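Local coordinates for RING-type domain-containing protein (Chaetomium thermophilum, PDB 6Z3U) that probably activates the cyclin-dependent kinase of the CAK complex, this chain being the C-terminal part of the MAT1-like subunit that contacts both kinase and cyclin, at residues Ile32-Gln35 with His36-Gly39; Asp4-Gly7 with Gly8-Val12; Arg17-Glu20 with Glu21-His24. All coordinates share one frame; numbering follows the deposited sequence.

Interaction 1. Residues Ile32-Gln35 with His36-Gly39; sequences IDQQ and HITG
Asp-33 and His-36 meet side chain to side chain at the N-terminus of helix 34-39, where Asp-33 is the N-cap. Its OD1 takes a weak capping bond from Gln-35 N, while OD2 accepts from His-36 ND1 at 2.6 Å, a histidine-carboxylate hydrogen bond. That bond is bent: ND1 comes from above the carboxylate plane, and the carboxylate is turned 46° from the imidazole. With CG anti to the backbone N (chi1 -179°), the Asp-33 carboxylate reaches forward over the first turn and serves both partners. The tight side is the one buried against the kinase chain. There the His-36 ring is gripped at both nitrogens, since NE2 bonds to Gly-249 N of the kinase chain, whose His-272 stacks on it, and Thr-38 turns OG1 to Pro-321 O of that chain. A leucine in place of His-36 would probably leave Asp-33 OD2 without its imidazole mate and remove the NE2 bond to Gly-249 of the kinase chain. Behind this side chain pair the helix starts regularly, with Ile-37 N bonded to Asp-33 O at 3.2 Å and Thr-38 N to Gln-34 O at 2.9 Å. Looser packing lies on the partly exposed flank, where Gln-34 bends at chi2 and crosses Ile-37 at an angle; there Gln-34 OE1 only grazes Ile-37 CD1, 4.0 Å away.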
loop_
_atom_site.group_PDB
_atom_site.type_symbol
_atom_site.label_atom_id
_atom_site.label_comp_id
_atom_site.label_asym_id
_atom_site.label_seq_id
_atom_site.Cartn_x
_atom_site.Cartn_y
_atom_site.Cartn_z
ATOM N N ILE C 32 0.076 20.010 -18.973
ATOM C CA ILE C 32 0.920 20.582 -20.014
ATOM C C ILE C 32 2.402 20.375 -19.723
ATOM O O ILE C 32 3.252 20.917 -20.437
ATOM C CB ILE C 32 0.613 22.075 -20.230
ATOM C CG1 ILE C 32 0.713 22.848 -18.910
ATOM C CG2 ILE C 32 -0.761 22.250 -20.861
ATOM C CD1 ILE C 32 0.371 24.318 -19.038
ATOM N N ASP C 33 2.734 19.613 -18.684
ATOM C CA ASP C 33 4.122 19.253 -18.443
ATOM C C ASP C 33 4.549 18.190 -19.447
ATOM O O ASP C 33 3.902 17.146 -19.571
ATOM C CB ASP C 33 4.303 18.743 -17.016
ATOM C CG ASP C 33 5.740 18.374 -16.710
ATOM O OD1 ASP C 33 6.626 18.710 -17.524
ATOM O OD2 ASP C 33 5.986 17.749 -15.656
ATOM N N GLN C 34 5.634 18.464 -20.174
ATOM C CA GLN C 34 6.082 17.534 -21.206
ATOM C C GLN C 34 6.313 16.141 -20.634
ATOM O O GLN C 34 5.941 15.137 -21.253
ATOM C CB GLN C 34 7.356 18.062 -21.866
ATOM C CG GLN C 34 7.724 17.346 -23.154
ATOM C CD GLN C 34 6.713 17.588 -24.261
ATOM O OE1 GLN C 34 6.118 16.648 -24.787
ATOM N NE2 GLN C 34 6.515 18.851 -24.621
ATOM N N GLN C 35 6.917 16.057 -19.446
ATOM C CA GLN C 35 7.260 14.752 -18.892
ATOM C C GLN C 35 6.019 13.956 -18.509
ATOM O O GLN C 35 6.025 12.724 -18.604
ATOM C CB GLN C 35 8.175 14.919 -17.680
ATOM C CG GLN C 35 9.523 14.224 -17.825
ATOM C CD GLN C 35 10.381 14.823 -18.929
ATOM O OE1 GLN C 35 10.903 14.105 -19.782
ATOM N NE2 GLN C 35 10.538 16.141 -18.907
ATOM N N HIS C 36 4.949 14.629 -18.084
ATOM C CA HIS C 36 3.748 13.909 -17.675
ATOM C C HIS C 36 2.998 13.351 -18.877
ATOM O O HIS C 36 2.518 12.213 -18.844
ATOM C CB HIS C 36 2.832 14.823 -16.868
ATOM C CG HIS C 36 3.269 15.020 -15.453
ATOM N ND1 HIS C 36 4.411 15.715 -15.118
ATOM C CD2 HIS C 36 2.718 14.615 -14.285
ATOM C CE1 HIS C 36 4.544 15.729 -13.804
ATOM N NE2 HIS C 36 3.531 15.067 -13.275
ATOM N N ILE C 37 2.884 14.138 -19.946
ATOM C CA ILE C 37 2.153 13.679 -21.122
ATOM C C ILE C 37 2.976 12.663 -21.901
ATOM O O ILE C 37 2.525 11.540 -22.153
ATOM C CB ILE C 37 1.740 14.881 -21.998
ATOM C CG1 ILE C 37 2.963 15.695 -22.437
ATOM C CG2 ILE C 37 0.747 15.756 -21.244
ATOM C CD1 ILE C 37 2.640 17.109 -22.886
ATOM N N THR C 38 4.204 13.024 -22.276
ATOM C CA THR C 38 5.028 12.122 -23.069
ATOM C C THR C 38 5.412 10.864 -22.301
ATOM O O THR C 38 5.799 9.868 -22.920
ATOM C CB THR C 38 6.288 12.844 -23.550
ATOM O OG1 THR C 38 6.782 12.211 -24.736
ATOM C CG2 THR C 38 7.367 12.806 -22.482
ATOM N N GLY C 39 5.318 10.887 -20.971
ATOM C CA GLY C 39 5.638 9.733 -20.157
ATOM C C GLY C 39 4.473 8.824 -19.848
ATOM O O GLY C 39 4.676 7.716 -19.344
#

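Interaction 2. Residues Asp4-Gly7 with Gly8-Val12; sequences DPFG and GMEFV
Asp-4 to Gly-7 and Gly-8 to Val-12 form one irregular strip of chain whose first half coils through two overlapping turns. A type I beta turn runs from Asp-4 to Gly-7, and a type I' turn from Phe-6 to Met-9 overlaps it, sharing Phe-6 and Gly-7. The second is closed by Met-9 N, which donates to Phe-6 O at 3.0 Å from well above the carbonyl plane. Its two central residues, Gly-7 and Gly-8, both have positive phi, a backbone shape that glycine adopts readily. Asp-4 ties the turns together: its OD2 accepts from Gly-8 N nearly along the C-O axis. CG lies anti to the backbone N, and this swings the carboxylate back across the first turn to reach that amide. These paired turns belong to the non-helical arm at the start of this C-terminal fragment, ahead of helix 25-31; its first residues rest against the kinase chain, while Phe-11 and Val-12 meet the cyclin chain. Phe-6 is the buried residue here. One face of its ring carries the Glu-10 side chain, with CG over the ring and OE2 at 3.7 Å from Phe-6 CD2; carboxylate and ring are inclined 31° to each other. Glu-10 gets there as a straight chain, CG anti to the backbone N (chi1 -177°). Trp-209 of the kinase chain also meets the Phe-6 ring, and Leu-378 of that chain packs on Phe-6 as well. Met-9, which packs on Trp-209 of the kinase chain, bends at chi2, and its CG rests 3.5 Å from Gly-7 O.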
loop_
_atom_site.group_PDB
_atom_site.type_symbol
_atom_site.label_atom_id
_atom_site.label_comp_id
_atom_site.label_asym_id
_atom_site.label_seq_id
_atom_site.Cartn_x
_atom_site.Cartn_y
_atom_site.Cartn_z
ATOM N N ASP C 4 -19.244 -12.695 -18.414
ATOM C CA ASP C 4 -18.763 -11.567 -17.623
ATOM C C ASP C 4 -17.235 -11.522 -17.626
ATOM O O ASP C 4 -16.588 -12.417 -17.084
ATOM C CB ASP C 4 -19.280 -11.668 -16.188
ATOM C CG ASP C 4 -18.895 -10.472 -15.346
ATOM O OD1 ASP C 4 -19.460 -9.381 -15.567
ATOM O OD2 ASP C 4 -18.027 -10.621 -14.461
ATOM N N PRO C 5 -16.650 -10.479 -18.232
ATOM C CA PRO C 5 -15.187 -10.450 -18.361
ATOM C C PRO C 5 -14.459 -10.118 -17.072
ATOM O O PRO C 5 -13.293 -10.509 -16.928
ATOM C CB PRO C 5 -14.954 -9.360 -19.418
ATOM C CG PRO C 5 -16.093 -8.422 -19.217
ATOM C CD PRO C 5 -17.275 -9.273 -18.810
ATOM N N PHE C 6 -15.100 -9.426 -16.136
ATOM C CA PHE C 6 -14.459 -9.012 -14.897
ATOM C C PHE C 6 -14.606 -10.030 -13.771
ATOM O O PHE C 6 -14.327 -9.699 -12.615
ATOM C CB PHE C 6 -15.017 -7.657 -14.452
ATOM C CG PHE C 6 -14.922 -6.591 -15.507
ATOM C CD1 PHE C 6 -13.713 -5.968 -15.773
ATOM C CD2 PHE C 6 -16.039 -6.209 -16.231
ATOM C CE1 PHE C 6 -13.620 -4.988 -16.743
ATOM C CE2 PHE C 6 -15.951 -5.228 -17.200
ATOM C CZ PHE C 6 -14.741 -4.618 -17.457
ATOM N N GLY C 7 -15.032 -11.253 -14.078
ATOM C CA GLY C 7 -15.158 -12.274 -13.051
ATOM C C GLY C 7 -16.031 -11.872 -11.886
ATOM O O GLY C 7 -15.755 -12.258 -10.742
ATOM N N GLY C 8 -17.084 -11.100 -12.142
ATOM C CA GLY C 8 -17.970 -10.668 -11.084
ATOM C C GLY C 8 -17.349 -9.743 -10.067
ATOM O O GLY C 8 -17.878 -9.612 -8.961
ATOM N N MET C 9 -16.233 -9.097 -10.407
ATOM C CA MET C 9 -15.551 -8.185 -9.501
ATOM C C MET C 9 -15.621 -6.734 -9.959
ATOM O O MET C 9 -15.008 -5.870 -9.322
ATOM C CB MET C 9 -14.080 -8.596 -9.345
ATOM C CG MET C 9 -13.869 -10.028 -8.888
ATOM S SD MET C 9 -14.225 -10.265 -7.138
ATOM C CE MET C 9 -14.255 -12.054 -7.037
ATOM N N GLU C 10 -16.340 -6.444 -11.043
ATOM C CA GLU C 10 -16.394 -5.084 -11.559
ATOM C C GLU C 10 -16.900 -4.128 -10.485
ATOM O O GLU C 10 -17.930 -4.374 -9.850
ATOM C CB GLU C 10 -17.291 -5.014 -12.795
ATOM C CG GLU C 10 -17.334 -3.634 -13.437
ATOM C CD GLU C 10 -18.220 -3.583 -14.664
ATOM O OE1 GLU C 10 -18.066 -2.637 -15.465
ATOM O OE2 GLU C 10 -19.063 -4.490 -14.832
ATOM N N PHE C 11 -16.162 -3.042 -10.278
ATOM C CA PHE C 11 -16.542 -2.014 -9.320
ATOM C C PHE C 11 -17.358 -0.942 -10.033
ATOM O O PHE C 11 -16.857 -0.282 -10.950
ATOM C CB PHE C 11 -15.313 -1.395 -8.660
ATOM C CG PHE C 11 -15.615 -0.154 -7.872
ATOM C CD1 PHE C 11 -16.288 -0.233 -6.662
ATOM C CD2 PHE C 11 -15.240 1.092 -8.343
ATOM C CE1 PHE C 11 -16.572 0.908 -5.936
ATOM C CE2 PHE C 11 -15.522 2.235 -7.624
ATOM C CZ PHE C 11 -16.189 2.143 -6.418
ATOM N N VAL C 12 -18.608 -0.776 -9.613
ATOM C CA VAL C 12 -19.493 0.246 -10.167
ATOM C C VAL C 12 -19.946 1.154 -9.028
ATOM O O VAL C 12 -20.776 0.741 -8.207
ATOM C CB VAL C 12 -20.693 -0.384 -10.891
ATOM C CG1 VAL C 12 -20.288 -0.826 -12.284
ATOM C CG2 VAL C 12 -21.245 -1.563 -10.099
#

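Interaction 3. Residues Arg17-Glu20 with Glu21-His24; sequences RVRE and ELNH
Arg-19 and Leu-22 are the ends of a type I beta turn in the loop ahead of helix 25-31, closed by a long, weak bond from Leu-22 N to Arg-19 O at 3.3 Å. Their side chains meet at the open end of the turn, away from the Glu-20/Glu-21 corner, and that of Leu-22 is worth following outward. Its CB sits 3.7 Å from Arg-19 O. With CG anti to the carbonyl carbon (chi1 -63°), the branch point stays beside the same oxygen at 3.6 Å; from it the two methyls diverge. CD1 turns back to the incoming backbone, 3.8 Å from Arg-19 N, and has Val-18 CG1 as a more distant apolar neighbour. CD2 meets the guanidinium obliquely, 3.8 Å from Arg-19 NH2. Ile-47 and Met-51 of helix 43-55 also touch Leu-22, joining this turn to the long helix. Chi1 of Arg-19 (45°) sets CG between the backbone N and the carbonyl carbon, where it packs 3.8 Å from Glu-21 CG; beyond it the chain bends at chi2. Their opposite charges probably attract only at a distance, since Glu-21 OE1 stands well out of the guanidinium plane and no N-H is aimed at it. The salt-bridge partner of Arg-19 is instead Glu-198 of the cyclin chain, reached through NH2. That same NH2 also donates weakly to Arg-17 O, at 3.5 Å.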
loop_
_atom_site.group_PDB
_atom_site.type_symbol
_atom_site.label_atom_id
_atom_site.label_comp_id
_atom_site.label_asym_id
_atom_site.label_seq_id
_atom_site.Cartn_x
_atom_site.Cartn_y
_atom_site.Cartn_z
ATOM N N ARG C 17 -20.325 9.408 -9.809
ATOM C CA ARG C 17 -19.959 9.052 -11.173
ATOM C C ARG C 17 -18.825 9.949 -11.640
ATOM O O ARG C 17 -18.899 11.173 -11.500
ATOM C CB ARG C 17 -21.176 9.163 -12.097
ATOM C CG ARG C 17 -21.841 10.533 -12.086
ATOM C CD ARG C 17 -23.201 10.489 -12.773
ATOM N NE ARG C 17 -23.839 11.801 -12.845
ATOM C CZ ARG C 17 -24.629 12.301 -11.895
ATOM N NH1 ARG C 17 -24.886 11.600 -10.797
ATOM N NH2 ARG C 17 -25.168 13.504 -12.044
ATOM N N VAL C 18 -17.780 9.335 -12.193
ATOM C CA VAL C 18 -16.593 10.051 -12.651
ATOM C C VAL C 18 -16.841 10.436 -14.106
ATOM O O VAL C 18 -16.712 9.610 -15.011
ATOM C CB VAL C 18 -15.327 9.208 -12.496
ATOM C CG1 VAL C 18 -14.129 9.912 -13.119
ATOM C CG2 VAL C 18 -15.064 8.906 -11.028
ATOM N N ARG C 19 -17.184 11.699 -14.332
ATOM C CA ARG C 19 -17.496 12.200 -15.662
ATOM C C ARG C 19 -16.360 13.070 -16.189
ATOM O O ARG C 19 -15.444 13.463 -15.461
ATOM C CB ARG C 19 -18.826 12.971 -15.668
ATOM C CG ARG C 19 -19.033 13.965 -14.531
ATOM C CD ARG C 19 -20.267 13.615 -13.701
ATOM N NE ARG C 19 -20.849 14.787 -13.049
ATOM C CZ ARG C 19 -20.589 15.174 -11.804
ATOM N NH1 ARG C 19 -21.179 16.258 -11.318
ATOM N NH2 ARG C 19 -19.746 14.487 -11.041
ATOM N N GLU C 20 -16.439 13.355 -17.492
ATOM C CA GLU C 20 -15.345 14.014 -18.194
ATOM C C GLU C 20 -15.142 15.449 -17.726
ATOM O O GLU C 20 -14.031 15.980 -17.838
ATOM C CB GLU C 20 -15.616 13.975 -19.700
ATOM C CG GLU C 20 -14.577 14.670 -20.567
ATOM C CD GLU C 20 -14.912 14.587 -22.048
ATOM O OE1 GLU C 20 -14.666 15.574 -22.773
ATOM O OE2 GLU C 20 -15.436 13.540 -22.484
ATOM N N GLU C 21 -16.187 16.095 -17.209
ATOM C CA GLU C 21 -16.093 17.504 -16.851
ATOM C C GLU C 21 -15.315 17.751 -15.565
ATOM O O GLU C 21 -14.995 18.908 -15.271
ATOM C CB GLU C 21 -17.494 18.107 -16.706
ATOM C CG GLU C 21 -18.263 17.601 -15.495
ATOM C CD GLU C 21 -19.677 18.144 -15.430
ATOM O OE1 GLU C 21 -20.574 17.547 -16.064
ATOM O OE2 GLU C 21 -19.891 19.166 -14.744
ATOM N N LEU C 22 -15.004 16.711 -14.796
ATOM C CA LEU C 22 -14.271 16.901 -13.551
ATOM C C LEU C 22 -12.840 17.342 -13.838
ATOM O O LEU C 22 -12.142 16.732 -14.653
ATOM C CB LEU C 22 -14.275 15.608 -12.736
ATOM C CG LEU C 22 -15.644 15.117 -12.265
ATOM C CD1 LEU C 22 -15.527 13.761 -11.595
ATOM C CD2 LEU C 22 -16.281 16.120 -11.317
ATOM N N ASN C 23 -12.407 18.407 -13.167
ATOM C CA ASN C 23 -11.029 18.871 -13.258
ATOM C C ASN C 23 -10.783 19.868 -12.136
ATOM O O ASN C 23 -11.721 20.437 -11.570
ATOM C CB ASN C 23 -10.727 19.510 -14.618
ATOM C CG ASN C 23 -9.238 19.660 -14.874
ATOM O OD1 ASN C 23 -8.424 18.951 -14.285
ATOM N ND2 ASN C 23 -8.875 20.589 -15.749
ATOM N N HIS C 24 -9.501 20.079 -11.829
ATOM C CA HIS C 24 -9.077 20.952 -10.744
ATOM C C HIS C 24 -7.914 21.792 -11.263
ATOM O O HIS C 24 -6.991 21.243 -11.894
ATOM C CB HIS C 24 -8.658 20.139 -9.516
ATOM C CG HIS C 24 -8.425 20.965 -8.290
ATOM N ND1 HIS C 24 -7.296 21.733 -8.113
ATOM C CD2 HIS C 24 -9.173 21.135 -7.174
ATOM C CE1 HIS C 24 -7.359 22.346 -6.944
ATOM N NE2 HIS C 24 -8.489 22.000 -6.355
#

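In the fold
Along the chain the order is interaction 2, interaction 3, interaction 1, each closing before the next opens. None touches another: the centres of interactions 2 and 3 lie about 23 Å apart, those of 3 and 1 about 20 Å, and those of 2 and 1 about 32 Å. Interactions 2 and 3 both belong to the loop before helix 25-31; that helix then leads on to helix 34-39, which holds interaction 1. In a chain without strands, this spacing distributes the partners: residues 4-12 reach kinase and cyclin, 17-24 the cyclin and 32-39 the kinase. Such a spread is consistent with a subunit that bridges the two and helps assemble the active complex.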